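Local atomic coordinates of peptide ABC transporter permease (Staphylococcus hominis, PDB entry 6EXS), a protein that probably transports peptides across the membrane as a POT-family carrier and binds a thioalcohol-conjugated peptide, a precursor of human axillary malodour. Residues A[292-297]-A[370-375]; A[300-305]-A[408-413]; A[359-362]-A[366-369]; A[340-345]-A[402-407]. One frame throughout, in Å; residues are numbered along the deposited sequence.

All four contacts lie in the C-terminal half of this mainly helical transporter. Contacts 1 and 2 share helix 279-302, contacts 1 and 3 share helix 364-389, and contacts 2 and 4 share helix 396-418. The centres of contacts 1 and 2 are about 8 Å apart, and those of contacts 2 and 4 about 9 Å. Contact 3 sits at the surface, about 20 Å from contact 4, between centres. Along the chain the order starts with 292-297 and 300-305, runs through 340-345, 359-362, 366-369 and 370-375, and ends with 402-407 and 408-413. Contacts 2 and 4 both touch the bound conjugate. Contact 1 joins two helices and contact 3 a loop to a helix, both away from it.

Contact 1: residues A[292-297]-A[370-375]; sequences FILGML and IGTLLA. With OLC ((2R)-2,3-dihydroxypropyl (9Z)-octadec-9-enoate), chain F.
The hydroxyl OG1 of T372 reaches across from helix 364-389 and lies 2.9 Å from the backbone oxygen O of L294. A second carbonyl, that of F368 one turn earlier in its own helix, is also within reach and is the stronger partner. OG1 has a single proton to give, and two oxygens compete for it. The first torsion of T372 (chi1 -45°) sets OG1 beside its own backbone N, on the side that reaches back to F368. The same torsion turns the methyl CG2 to L297.

The apolar part of the contact is small. CG2 of T372 sits 3.6 Å from CB of L297, with CD1 of L297 farther off at 4.2 Å from the same methyl. The L294 side chain lies at about a right angle to T372. Its CB is 3.8 Å from T372 OG1, so the polar oxygen is flanked by hydrocarbon. These two helices belong to the C-terminal half of the major facilitator fold. Helix 460-479 packs over the same place. Its T475 touches both L294 and T372. From helix 396-418, L413 also meets T372. The threonine is buried.

On helix 364-389, L374 touches I405 and I408 of helix 396-418. Its CD2 is 3.6 Å from C16 of a bound monoolein, near the end of the acyl chain. Carbon C17 of that chain is 3.9 Å from the same methyl.

Contact 2: residues A[300-305]-A[408-413]; sequences SIQEQG and IGELCL. With C3H (2-[[(2~{R})-2-azanyl-3-[(3~{S})-3-methyl-1-oxidanyl-hexan-3-yl]sulfanyl-propanoyl]amino]ethanoic acid), chain O.
In the wall of the substrate pocket, Q302 of helix 279-302 comes up to E410 of helix 396-418. NE2 of Q302 is 3.3 Å from OE1 of E410, but the angle is too poor for a hydrogen bond. The two flat groups stand nearly at right angles, with planes 82° apart. CG of Q302 is almost as close to E410 OE1, at 3.5 Å. OE1 of E410 accepts a hydrogen bond from ND2 of N339. This bond probably fixes the glutamate.

The amide of Q302 also faces the bound conjugate. A bend at chi2 (-79°) brings NE2 to 3.3 Å from the thioether S of the ligand. E410, in contrast, runs straight out beyond CG to reach its neighbour. Both residues are buried.

In the major facilitator fold such pockets lie in the middle of the membrane, between the two halves. Beyond Q302 the chain passes the ligand at G305. The carbonyl carbon C of G305 lies 3.3 Å from C4 of the conjugate. G305 O accepts a hydrogen bond from OH of Y403 on helix 396-418.

Contact 3: residues A[359-362]-A[366-369]; sequences KKQP and IKFS
A hydrogen bond joins NZ of K367 to OE1 of Q361 over 2.8 Å. The amine lies almost straight beyond the oxygen, with a C=O to donor angle of 172°. The two side chains come from different directions and meet at their polar ends. Q361 places CG between its backbone N and carbonyl carbon (chi1 79°) and then extends. K367 is extended beyond CG. The other end of the Q361 amide is tied as well, since NE2 bonds to G358 O. This probably holds the amide in one rotation. The lysine has a second partner, a cation-pi contact with W354 of helix 338-357.

The segment 359-362 is the loop that follows helix 338-357, and 366-369 lies near the start of helix 364-389. In the major facilitator fold this connection is expected on the cytoplasmic side of the membrane.

Apolar contacts centre on P362. Its CB touches CG2 of I366 at 3.9 Å. Its CG lies 4.0 Å from CG of K367, where the lysine chain crosses the proline ring at about a right angle. Van der Waals contact with the backbone adds to this: CE of K367 is 3.4 Å from P362 O. W354 and M357 of helix 338-357 also touch the proline. All four touching residues are partly exposed.

Contact 4: residues A[340-345]-A[402-407]; sequences PLFILL and SYVICV. With C3H (2-[[(2~{R})-2-azanyl-3-[(3~{S})-3-methyl-1-oxidanyl-hexan-3-yl]sulfanyl-propanoyl]amino]ethanoic acid), chain O.
V407 of helix 396-418 wedges into the angle between F342 and I343 of helix 338-357, and this is the tight part of the contact. Its CG1 is 3.6 Å from CB of F342. Its other methyl, CG2, is 3.7 Å from CG1 of I343 and also lies near CB of F342. The first torsion of V407 (chi1 63°) puts CG1 between the backbone N and the carbonyl carbon, where it meets F342. The axes of segments 340-345 and 402-407 come within 9.9 Å and cross at -44°.

One turn earlier, V404 meets the outer end of the F342 ring. CG1 lies 3.7 Å from CE2. The CG2 methyl makes an off-centre CH-pi contact, 4.2 Å from the ring centroid and 29° off the ring normal. The ring of F346 meets that of F342. A monoolein lies beside V404, so this flank of the contact borders lipid.

The other side is looser. Here the two segments do not touch, and the bound conjugate lies between them. CD1 of Y403 is 3.4 Å from C6 of the ligand. On the facing helix, CG of P340 is 3.7 Å from the ligand's amino nitrogen N. C406 approaches the end of the alkyl chain, with SG 4.0 Å from the terminal carbon C. Y403 also packs its ring against that of F335. The two helices touch through V404 and V407 and part around the ligand, forming part of the wall of the central substrate pocket of this major facilitator transporter.

Contact 1: residues A[292-297]-A[370-375]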
loop_
_atom_site.group_PDB
_atom_site.type_symbol
_atom_site.label_atom_id
_atom_site.label_comp_id
_atom_site.label_asym_id
_atom_site.label_seq_id
_atom_site.Cartn_x
_atom_site.Cartn_y
_atom_site.Cartn_z
ATOM N N PHE A 292 -4.285 16.028 -1.642
ATOM C CA PHE A 292 -3.663 15.033 -2.519
ATOM C C PHE A 292 -2.125 15.188 -2.494
ATOM O O PHE A 292 -1.421 14.183 -2.369
ATOM C CB PHE A 292 -4.209 15.095 -3.970
ATOM C CG PHE A 292 -3.676 13.971 -4.835
ATOM C CD1 PHE A 292 -2.454 14.095 -5.493
ATOM C CD2 PHE A 292 -4.366 12.767 -4.943
ATOM C CE1 PHE A 292 -1.925 13.029 -6.226
ATOM C CE2 PHE A 292 -3.836 11.703 -5.679
ATOM C CZ PHE A 292 -2.616 11.838 -6.308
ATOM N N ILE A 293 -1.626 16.443 -2.614
ATOM C CA ILE A 293 -0.201 16.798 -2.557
ATOM C C ILE A 293 0.347 16.406 -1.168
ATOM O O ILE A 293 1.329 15.665 -1.106
ATOM C CB ILE A 293 0.066 18.303 -2.906
ATOM C CG1 ILE A 293 -0.703 18.783 -4.173
ATOM C CG2 ILE A 293 1.568 18.616 -3.011
ATOM C CD1 ILE A 293 -0.395 18.063 -5.555
ATOM N N LEU A 294 -0.320 16.846 -0.072
ATOM C CA LEU A 294 0.078 16.520 1.299
ATOM C C LEU A 294 0.148 15.011 1.527
ATOM O O LEU A 294 1.129 14.535 2.120
ATOM C CB LEU A 294 -0.833 17.192 2.348
ATOM C CG LEU A 294 -0.724 18.725 2.528
ATOM C CD1 LEU A 294 -1.646 19.204 3.629
ATOM C CD2 LEU A 294 0.691 19.170 2.850
ATOM N N GLY A 295 -0.855 14.282 1.010
ATOM C CA GLY A 295 -0.941 12.821 1.074
ATOM C C GLY A 295 0.172 12.127 0.304
ATOM O O GLY A 295 0.756 11.159 0.791
ATOM N N MET A 296 0.490 12.643 -0.894
ATOM C CA MET A 296 1.544 12.131 -1.766
ATOM C C MET A 296 2.925 12.299 -1.104
ATOM O O MET A 296 3.706 11.343 -1.084
ATOM C CB MET A 296 1.492 12.843 -3.129
ATOM C CG MET A 296 1.975 11.994 -4.269
ATOM S SD MET A 296 1.630 12.702 -5.901
ATOM C CE MET A 296 2.817 14.059 -5.931
ATOM N N LEU A 297 3.200 13.507 -0.533
ATOM C CA LEU A 297 4.438 13.845 0.172
ATOM C C LEU A 297 4.626 12.944 1.394
ATOM O O LEU A 297 5.763 12.579 1.711
ATOM C CB LEU A 297 4.460 15.323 0.619
ATOM C CG LEU A 297 4.585 16.430 -0.433
ATOM C CD1 LEU A 297 4.204 17.752 0.163
ATOM C CD2 LEU A 297 6.005 16.508 -1.020
ATOM N N ILE A 370 0.061 18.104 9.731
ATOM C CA ILE A 370 0.759 17.560 10.900
ATOM C C ILE A 370 1.496 16.268 10.511
ATOM O O ILE A 370 2.674 16.112 10.848
ATOM C CB ILE A 370 -0.203 17.346 12.100
ATOM C CG1 ILE A 370 -0.703 18.683 12.663
ATOM C CG2 ILE A 370 0.455 16.511 13.207
ATOM C CD1 ILE A 370 -2.083 18.580 13.433
ATOM N N GLY A 371 0.799 15.386 9.789
ATOM C CA GLY A 371 1.326 14.113 9.311
ATOM C C GLY A 371 2.517 14.245 8.388
ATOM O O GLY A 371 3.536 13.584 8.606
ATOM N N THR A 372 2.399 15.116 7.357
ATOM C CA THR A 372 3.437 15.394 6.350
ATOM C C THR A 372 4.664 16.071 6.963
ATOM O O THR A 372 5.786 15.711 6.602
ATOM C CB THR A 372 2.873 16.214 5.186
ATOM O OG1 THR A 372 1.624 15.657 4.798
ATOM C CG2 THR A 372 3.786 16.220 4.000
ATOM N N LEU A 373 4.449 17.057 7.874
ATOM C CA LEU A 373 5.525 17.750 8.588
ATOM C C LEU A 373 6.312 16.723 9.384
ATOM O O LEU A 373 7.541 16.754 9.348
ATOM C CB LEU A 373 4.973 18.820 9.548
ATOM C CG LEU A 373 4.575 20.172 8.961
ATOM C CD1 LEU A 373 3.799 20.983 9.977
ATOM C CD2 LEU A 373 5.789 20.957 8.451
ATOM N N LEU A 374 5.602 15.783 10.060
ATOM C CA LEU A 374 6.225 14.701 10.826
ATOM C C LEU A 374 7.007 13.730 9.921
ATOM O O LEU A 374 8.121 13.332 10.283
ATOM C CB LEU A 374 5.218 13.976 11.738
ATOM C CG LEU A 374 4.840 14.694 13.040
ATOM C CD1 LEU A 374 3.567 14.132 13.619
ATOM C CD2 LEU A 374 5.937 14.591 14.074
ATOM N N ALA A 375 6.460 13.406 8.723
ATOM C CA ALA A 375 7.165 12.574 7.743
ATOM C C ALA A 375 8.476 13.285 7.310
ATOM O O ALA A 375 9.531 12.652 7.296
ATOM C CB ALA A 375 6.285 12.304 6.544
HETATM C C18 OLC F . 4.948 13.906 18.361
HETATM C C10 OLC F . 13.774 16.620 14.096
HETATM C C9 OLC F . 15.102 16.573 14.041
HETATM C C17 OLC F . 5.936 14.981 17.955
HETATM C C11 OLC F . 12.904 16.669 15.324
HETATM C C8 OLC F . 16.067 16.535 15.202
HETATM C C24 OLC F . 28.486 13.237 17.536
HETATM C C16 OLC F . 7.272 14.440 17.456
HETATM C C12 OLC F . 11.704 15.728 15.267
HETATM C C7 OLC F . 17.514 16.312 14.775
HETATM C C15 OLC F . 8.279 15.535 17.128
HETATM C C13 OLC F . 10.599 16.091 16.246
HETATM C C6 OLC F . 18.464 16.032 15.928
HETATM C C14 OLC F . 9.481 15.069 16.322
HETATM C C5 OLC F . 19.933 15.962 15.535
HETATM C C4 OLC F . 20.422 14.570 15.167
HETATM C C3 OLC F . 21.540 14.041 16.056
HETATM C C2 OLC F . 22.946 14.302 15.513
HETATM C C21 OLC F . 26.357 13.032 16.206
HETATM C C1 OLC F . 24.024 13.547 16.240
HETATM C C22 OLC F . 27.404 13.968 16.767
HETATM O O19 OLC F . 23.834 12.779 17.149
HETATM O O25 OLC F . 29.305 12.442 16.682
HETATM O O23 OLC F . 27.986 14.749 15.716
HETATM O O20 OLC F . 25.239 13.830 15.743
#

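Contact 2: residues A[300-305]-A[408-413]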
loop_
_atom_site.group_PDB
_atom_site.type_symbol
_atom_site.label_atom_id
_atom_site.label_comp_id
_atom_site.label_asym_id
_atom_site.label_seq_id
_atom_site.Cartn_x
_atom_site.Cartn_y
_atom_site.Cartn_z
ATOM N N SER A 300 5.395 9.251 0.096
ATOM C CA SER A 300 6.704 9.191 -0.580
ATOM C C SER A 300 7.781 8.832 0.448
ATOM O O SER A 300 8.497 7.849 0.264
ATOM C CB SER A 300 7.022 10.510 -1.287
ATOM O OG SER A 300 8.348 10.527 -1.792
ATOM N N ILE A 301 7.809 9.579 1.572
ATOM C CA ILE A 301 8.722 9.375 2.690
ATOM C C ILE A 301 8.385 8.079 3.424
ATOM O O ILE A 301 9.280 7.257 3.620
ATOM C CB ILE A 301 8.801 10.620 3.609
ATOM C CG1 ILE A 301 9.498 11.787 2.846
ATOM C CG2 ILE A 301 9.549 10.283 4.919
ATOM C CD1 ILE A 301 9.497 13.140 3.539
ATOM N N GLN A 302 7.100 7.864 3.769
ATOM C CA GLN A 302 6.662 6.638 4.450
ATOM C C GLN A 302 6.995 5.337 3.675
ATOM O O GLN A 302 7.556 4.420 4.261
ATOM C CB GLN A 302 5.166 6.707 4.801
ATOM C CG GLN A 302 4.723 5.722 5.878
ATOM C CD GLN A 302 4.514 4.311 5.378
ATOM O OE1 GLN A 302 4.191 4.057 4.224
ATOM N NE2 GLN A 302 4.670 3.352 6.256
ATOM N N GLU A 303 6.653 5.249 2.382
ATOM C CA GLU A 303 6.922 4.037 1.599
ATOM C C GLU A 303 8.420 3.797 1.316
ATOM O O GLU A 303 8.786 2.729 0.806
ATOM C CB GLU A 303 6.102 4.010 0.309
ATOM C CG GLU A 303 4.603 3.846 0.519
ATOM C CD GLU A 303 4.101 2.453 0.844
ATOM O OE1 GLU A 303 4.933 1.544 1.073
ATOM O OE2 GLU A 303 2.863 2.273 0.870
ATOM N N GLN A 304 9.285 4.755 1.701
ATOM C CA GLN A 304 10.727 4.608 1.529
ATOM C C GLN A 304 11.373 3.858 2.683
ATOM O O GLN A 304 12.547 3.510 2.592
ATOM C CB GLN A 304 11.413 5.949 1.269
ATOM C CG GLN A 304 11.489 6.320 -0.201
ATOM C CD GLN A 304 11.987 7.733 -0.374
ATOM O OE1 GLN A 304 13.027 8.125 0.173
ATOM N NE2 GLN A 304 11.253 8.535 -1.139
ATOM N N GLY A 305 10.609 3.568 3.730
ATOM C CA GLY A 305 11.107 2.779 4.847
ATOM C C GLY A 305 11.256 1.309 4.497
ATOM O O GLY A 305 11.848 0.547 5.270
ATOM N N ILE A 408 3.912 8.160 13.712
ATOM C CA ILE A 408 3.133 9.121 14.514
ATOM C C ILE A 408 2.393 10.084 13.552
ATOM O O ILE A 408 1.241 10.447 13.813
ATOM C CB ILE A 408 3.975 9.851 15.612
ATOM C CG1 ILE A 408 4.384 8.874 16.733
ATOM C CG2 ILE A 408 3.208 11.054 16.202
ATOM C CD1 ILE A 408 5.541 9.353 17.576
ATOM N N GLY A 409 3.048 10.419 12.437
ATOM C CA GLY A 409 2.488 11.225 11.361
ATOM C C GLY A 409 1.382 10.498 10.615
ATOM O O GLY A 409 0.382 11.115 10.238
ATOM N N GLU A 410 1.527 9.167 10.431
ATOM C CA GLU A 410 0.525 8.318 9.766
ATOM C C GLU A 410 -0.786 8.254 10.563
ATOM O O GLU A 410 -1.864 8.205 9.966
ATOM C CB GLU A 410 1.070 6.900 9.526
ATOM C CG GLU A 410 0.334 6.168 8.424
ATOM C CD GLU A 410 0.861 4.790 8.091
ATOM O OE1 GLU A 410 2.091 4.643 7.911
ATOM O OE2 GLU A 410 0.029 3.873 7.921
ATOM N N LEU A 411 -0.682 8.274 11.908
ATOM C CA LEU A 411 -1.819 8.240 12.831
ATOM C C LEU A 411 -2.686 9.498 12.694
ATOM O O LEU A 411 -3.881 9.439 12.990
ATOM C CB LEU A 411 -1.344 8.051 14.291
ATOM C CG LEU A 411 -0.535 6.772 14.621
ATOM C CD1 LEU A 411 0.211 6.918 15.932
ATOM C CD2 LEU A 411 -1.421 5.524 14.646
ATOM N N CYS A 412 -2.085 10.619 12.221
ATOM C CA CYS A 412 -2.743 11.910 11.983
ATOM C C CYS A 412 -3.435 11.932 10.630
ATOM O O CYS A 412 -4.505 12.516 10.501
ATOM C CB CYS A 412 -1.738 13.055 12.075
ATOM S SG CYS A 412 -0.812 13.118 13.623
ATOM N N LEU A 413 -2.769 11.361 9.616
ATOM C CA LEU A 413 -3.132 11.373 8.205
ATOM C C LEU A 413 -4.102 10.276 7.745
ATOM O O LEU A 413 -5.061 10.596 7.042
ATOM C CB LEU A 413 -1.823 11.311 7.393
ATOM C CG LEU A 413 -1.878 11.736 5.943
ATOM C CD1 LEU A 413 -0.927 12.881 5.684
ATOM C CD2 LEU A 413 -1.566 10.573 5.040
HETATM O O2 C3H O . -0.203 -2.114 5.733
HETATM C C11 C3H O . -0.018 -1.576 6.766
HETATM O O3 C3H O . -0.825 -0.711 7.274
HETATM C C10 C3H O . 1.199 -1.759 7.625
HETATM N N1 C3H O . 2.381 -2.103 6.873
HETATM C C9 C3H O . 3.152 -1.175 6.332
HETATM O O1 C3H O . 2.717 -0.262 5.647
HETATM C C8 C3H O . 4.622 -1.239 6.586
HETATM N N C3H O . 4.963 -2.561 7.094
HETATM C C7 C3H O . 5.409 -1.010 5.295
HETATM S S C3H O . 6.145 0.627 5.043
HETATM C C3 C3H O . 7.511 0.962 6.280
HETATM C C4 C3H O . 8.618 -0.007 5.956
HETATM C C5 C3H O . 6.900 0.829 7.682
HETATM C C6 C3H O . 7.852 0.843 8.856
HETATM O O C3H O . 7.813 -0.341 9.582
HETATM C C2 C3H O . 8.030 2.391 6.146
HETATM C C1 C3H O . 7.840 3.274 7.367
HETATM C C C3H O . 8.395 4.653 7.143
#

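Contact 3: residues A[359-362]-A[366-369]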
loop_
_atom_site.group_PDB
_atom_site.type_symbol
_atom_site.label_atom_id
_atom_site.label_comp_id
_atom_site.label_asym_id
_atom_site.label_seq_id
_atom_site.Cartn_x
_atom_site.Cartn_y
_atom_site.Cartn_z
ATOM N N LYS A 359 -15.902 18.615 18.141
ATOM C CA LYS A 359 -15.960 19.537 16.999
ATOM C C LYS A 359 -14.780 20.534 17.010
ATOM O O LYS A 359 -14.413 21.064 15.958
ATOM C CB LYS A 359 -17.329 20.249 16.909
ATOM C CG LYS A 359 -17.763 21.003 18.166
ATOM C CD LYS A 359 -19.160 21.599 18.002
ATOM C CE LYS A 359 -19.625 22.339 19.236
ATOM N NZ LYS A 359 -20.997 22.886 19.070
ATOM N N LYS A 360 -14.173 20.751 18.201
ATOM C CA LYS A 360 -13.013 21.619 18.436
ATOM C C LYS A 360 -11.711 20.959 17.888
ATOM O O LYS A 360 -10.666 21.610 17.836
ATOM C CB LYS A 360 -12.914 21.947 19.949
ATOM C CG LYS A 360 -11.876 23.003 20.347
ATOM C CD LYS A 360 -10.682 22.369 21.082
ATOM C CE LYS A 360 -9.428 23.215 21.045
ATOM N NZ LYS A 360 -8.708 23.091 19.750
ATOM N N GLN A 361 -11.800 19.681 17.441
ATOM C CA GLN A 361 -10.698 18.891 16.873
ATOM C C GLN A 361 -10.080 19.522 15.601
ATOM O O GLN A 361 -10.788 20.262 14.905
ATOM C CB GLN A 361 -11.140 17.427 16.623
ATOM C CG GLN A 361 -11.975 17.181 15.366
ATOM C CD GLN A 361 -12.157 15.705 15.131
ATOM O OE1 GLN A 361 -11.321 15.045 14.516
ATOM N NE2 GLN A 361 -13.236 15.142 15.648
ATOM N N PRO A 362 -8.786 19.242 15.269
ATOM C CA PRO A 362 -8.208 19.819 14.045
ATOM C C PRO A 362 -8.900 19.318 12.783
ATOM O O PRO A 362 -9.404 18.191 12.750
ATOM C CB PRO A 362 -6.744 19.365 14.088
ATOM C CG PRO A 362 -6.746 18.158 14.930
ATOM C CD PRO A 362 -7.794 18.401 15.973
ATOM N N ILE A 366 -5.388 20.445 8.535
ATOM C CA ILE A 366 -4.435 20.549 9.648
ATOM C C ILE A 366 -3.834 19.162 9.976
ATOM O O ILE A 366 -2.612 19.057 10.105
ATOM C CB ILE A 366 -5.033 21.282 10.889
ATOM C CG1 ILE A 366 -5.474 22.718 10.531
ATOM C CG2 ILE A 366 -4.043 21.318 12.068
ATOM C CD1 ILE A 366 -6.527 23.370 11.501
ATOM N N LYS A 367 -4.687 18.106 10.062
ATOM C CA LYS A 367 -4.289 16.716 10.348
ATOM C C LYS A 367 -3.286 16.187 9.322
ATOM O O LYS A 367 -2.282 15.588 9.712
ATOM C CB LYS A 367 -5.510 15.788 10.422
ATOM C CG LYS A 367 -6.319 15.909 11.704
ATOM C CD LYS A 367 -7.398 14.846 11.756
ATOM C CE LYS A 367 -8.322 14.989 12.932
ATOM N NZ LYS A 367 -9.295 13.874 12.979
ATOM N N PHE A 368 -3.552 16.441 8.014
ATOM C CA PHE A 368 -2.686 16.072 6.885
ATOM C C PHE A 368 -1.355 16.815 6.946
ATOM O O PHE A 368 -0.308 16.215 6.707
ATOM C CB PHE A 368 -3.385 16.367 5.555
ATOM C CG PHE A 368 -4.074 15.175 4.942
ATOM C CD1 PHE A 368 -5.176 14.590 5.563
ATOM C CD2 PHE A 368 -3.653 14.662 3.722
ATOM C CE1 PHE A 368 -5.817 13.487 4.992
ATOM C CE2 PHE A 368 -4.298 13.567 3.148
ATOM C CZ PHE A 368 -5.377 12.989 3.784
ATOM N N SER A 369 -1.404 18.117 7.281
ATOM C CA SER A 369 -0.238 18.976 7.427
ATOM C C SER A 369 0.661 18.484 8.566
ATOM O O SER A 369 1.872 18.393 8.365
ATOM C CB SER A 369 -0.664 20.425 7.641
ATOM O OG SER A 369 -1.352 20.917 6.503
#

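Contact 4: residues A[340-345]-A[402-407]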
loop_
_atom_site.group_PDB
_atom_site.type_symbol
_atom_site.label_atom_id
_atom_site.label_comp_id
_atom_site.label_asym_id
_atom_site.label_seq_id
_atom_site.Cartn_x
_atom_site.Cartn_y
_atom_site.Cartn_z
ATOM N N PRO A 340 3.563 -1.110 11.705
ATOM C CA PRO A 340 2.340 -1.824 12.128
ATOM C C PRO A 340 2.186 -1.974 13.647
ATOM O O PRO A 340 1.052 -1.950 14.128
ATOM C CB PRO A 340 2.446 -3.184 11.432
ATOM C CG PRO A 340 3.548 -3.052 10.438
ATOM C CD PRO A 340 4.451 -1.993 10.919
ATOM N N LEU A 341 3.302 -2.109 14.409
ATOM C CA LEU A 341 3.243 -2.199 15.876
ATOM C C LEU A 341 2.691 -0.900 16.484
ATOM O O LEU A 341 1.791 -0.960 17.329
ATOM C CB LEU A 341 4.615 -2.532 16.492
ATOM C CG LEU A 341 4.688 -2.550 18.035
ATOM C CD1 LEU A 341 3.904 -3.715 18.618
ATOM C CD2 LEU A 341 6.121 -2.584 18.518
ATOM N N PHE A 342 3.211 0.263 16.044
ATOM C CA PHE A 342 2.767 1.574 16.537
ATOM C C PHE A 342 1.334 1.903 16.133
ATOM O O PHE A 342 0.628 2.544 16.911
ATOM C CB PHE A 342 3.747 2.680 16.139
ATOM C CG PHE A 342 4.909 2.776 17.099
ATOM C CD1 PHE A 342 5.921 1.818 17.092
ATOM C CD2 PHE A 342 4.979 3.803 18.032
ATOM C CE1 PHE A 342 6.973 1.880 18.009
ATOM C CE2 PHE A 342 6.042 3.874 18.941
ATOM C CZ PHE A 342 7.029 2.911 18.925
ATOM N N ILE A 343 0.890 1.432 14.945
ATOM C CA ILE A 343 -0.492 1.602 14.497
ATOM C C ILE A 343 -1.375 0.796 15.453
ATOM O O ILE A 343 -2.307 1.355 16.010
ATOM C CB ILE A 343 -0.696 1.221 13.001
ATOM C CG1 ILE A 343 0.019 2.233 12.072
ATOM C CG2 ILE A 343 -2.202 1.147 12.655
ATOM C CD1 ILE A 343 0.148 1.805 10.657
ATOM N N LEU A 344 -1.035 -0.482 15.696
ATOM C CA LEU A 344 -1.775 -1.356 16.608
ATOM C C LEU A 344 -1.881 -0.804 18.027
ATOM O O LEU A 344 -2.960 -0.846 18.615
ATOM C CB LEU A 344 -1.199 -2.789 16.619
ATOM C CG LEU A 344 -1.530 -3.675 15.413
ATOM C CD1 LEU A 344 -0.531 -4.792 15.288
ATOM C CD2 LEU A 344 -2.923 -4.248 15.497
ATOM N N LEU A 345 -0.788 -0.256 18.564
ATOM C CA LEU A 345 -0.786 0.277 19.929
ATOM C C LEU A 345 -1.430 1.645 20.074
ATOM O O LEU A 345 -2.084 1.889 21.088
ATOM C CB LEU A 345 0.646 0.356 20.516
ATOM C CG LEU A 345 1.497 -0.910 20.598
ATOM C CD1 LEU A 345 2.942 -0.554 20.882
ATOM C CD2 LEU A 345 0.959 -1.887 21.626
ATOM N N SER A 402 13.511 7.382 13.492
ATOM C CA SER A 402 13.006 7.901 12.214
ATOM C C SER A 402 11.672 7.224 11.832
ATOM O O SER A 402 10.723 7.920 11.484
ATOM C CB SER A 402 14.038 7.728 11.112
ATOM O OG SER A 402 13.589 8.396 9.947
ATOM N N TYR A 403 11.587 5.881 11.975
ATOM C CA TYR A 403 10.376 5.091 11.725
ATOM C C TYR A 403 9.229 5.530 12.649
ATOM O O TYR A 403 8.099 5.677 12.187
ATOM C CB TYR A 403 10.657 3.592 11.933
ATOM C CG TYR A 403 11.324 2.923 10.751
ATOM C CD1 TYR A 403 10.602 2.620 9.597
ATOM C CD2 TYR A 403 12.669 2.567 10.794
ATOM C CE1 TYR A 403 11.209 1.992 8.510
ATOM C CE2 TYR A 403 13.295 1.976 9.699
ATOM C CZ TYR A 403 12.557 1.674 8.563
ATOM O OH TYR A 403 13.163 1.073 7.487
ATOM N N VAL A 404 9.533 5.748 13.946
ATOM C CA VAL A 404 8.568 6.144 14.976
ATOM C C VAL A 404 7.977 7.529 14.681
ATOM O O VAL A 404 6.768 7.702 14.831
ATOM C CB VAL A 404 9.142 6.023 16.421
ATOM C CG1 VAL A 404 8.154 6.545 17.461
ATOM C CG2 VAL A 404 9.554 4.582 16.744
ATOM N N ILE A 405 8.804 8.501 14.240
ATOM C CA ILE A 405 8.307 9.848 13.918
ATOM C C ILE A 405 7.350 9.790 12.717
ATOM O O ILE A 405 6.280 10.403 12.746
ATOM C CB ILE A 405 9.446 10.897 13.761
ATOM C CG1 ILE A 405 10.258 11.034 15.078
ATOM C CG2 ILE A 405 8.892 12.273 13.304
ATOM C CD1 ILE A 405 11.694 11.576 14.891
ATOM N N CYS A 406 7.703 8.989 11.704
ATOM C CA CYS A 406 6.888 8.810 10.504
ATOM C C CYS A 406 5.520 8.161 10.776
ATOM O O CYS A 406 4.512 8.608 10.219
ATOM C CB CYS A 406 7.657 8.056 9.429
ATOM S SG CYS A 406 7.035 8.352 7.762
ATOM N N VAL A 407 5.492 7.104 11.612
ATOM C CA VAL A 407 4.250 6.405 11.948
ATOM C C VAL A 407 3.335 7.303 12.825
ATOM O O VAL A 407 2.126 7.267 12.629
ATOM C CB VAL A 407 4.465 4.979 12.517
ATOM C CG1 VAL A 407 5.227 4.989 13.840
ATOM C CG2 VAL A 407 3.142 4.227 12.647
HETATM O O2 C3H O . -0.203 -2.114 5.733
HETATM C C11 C3H O . -0.018 -1.576 6.766
HETATM O O3 C3H O . -0.825 -0.711 7.274
HETATM C C10 C3H O . 1.199 -1.759 7.625
HETATM N N1 C3H O . 2.381 -2.103 6.873
HETATM C C9 C3H O . 3.152 -1.175 6.332
HETATM O O1 C3H O . 2.717 -0.262 5.647
HETATM C C8 C3H O . 4.622 -1.239 6.586
HETATM N N C3H O . 4.963 -2.561 7.094
HETATM C C7 C3H O . 5.409 -1.010 5.295
HETATM S S C3H O . 6.145 0.627 5.043
HETATM C C3 C3H O . 7.511 0.962 6.280
HETATM C C4 C3H O . 8.618 -0.007 5.956
HETATM C C5 C3H O . 6.900 0.829 7.682
HETATM C C6 C3H O . 7.852 0.843 8.856
HETATM O O C3H O . 7.813 -0.341 9.582
HETATM C C2 C3H O . 8.030 2.391 6.146
HETATM C C1 C3H O . 7.840 3.274 7.367
HETATM C C C3H O . 8.395 4.653 7.143
#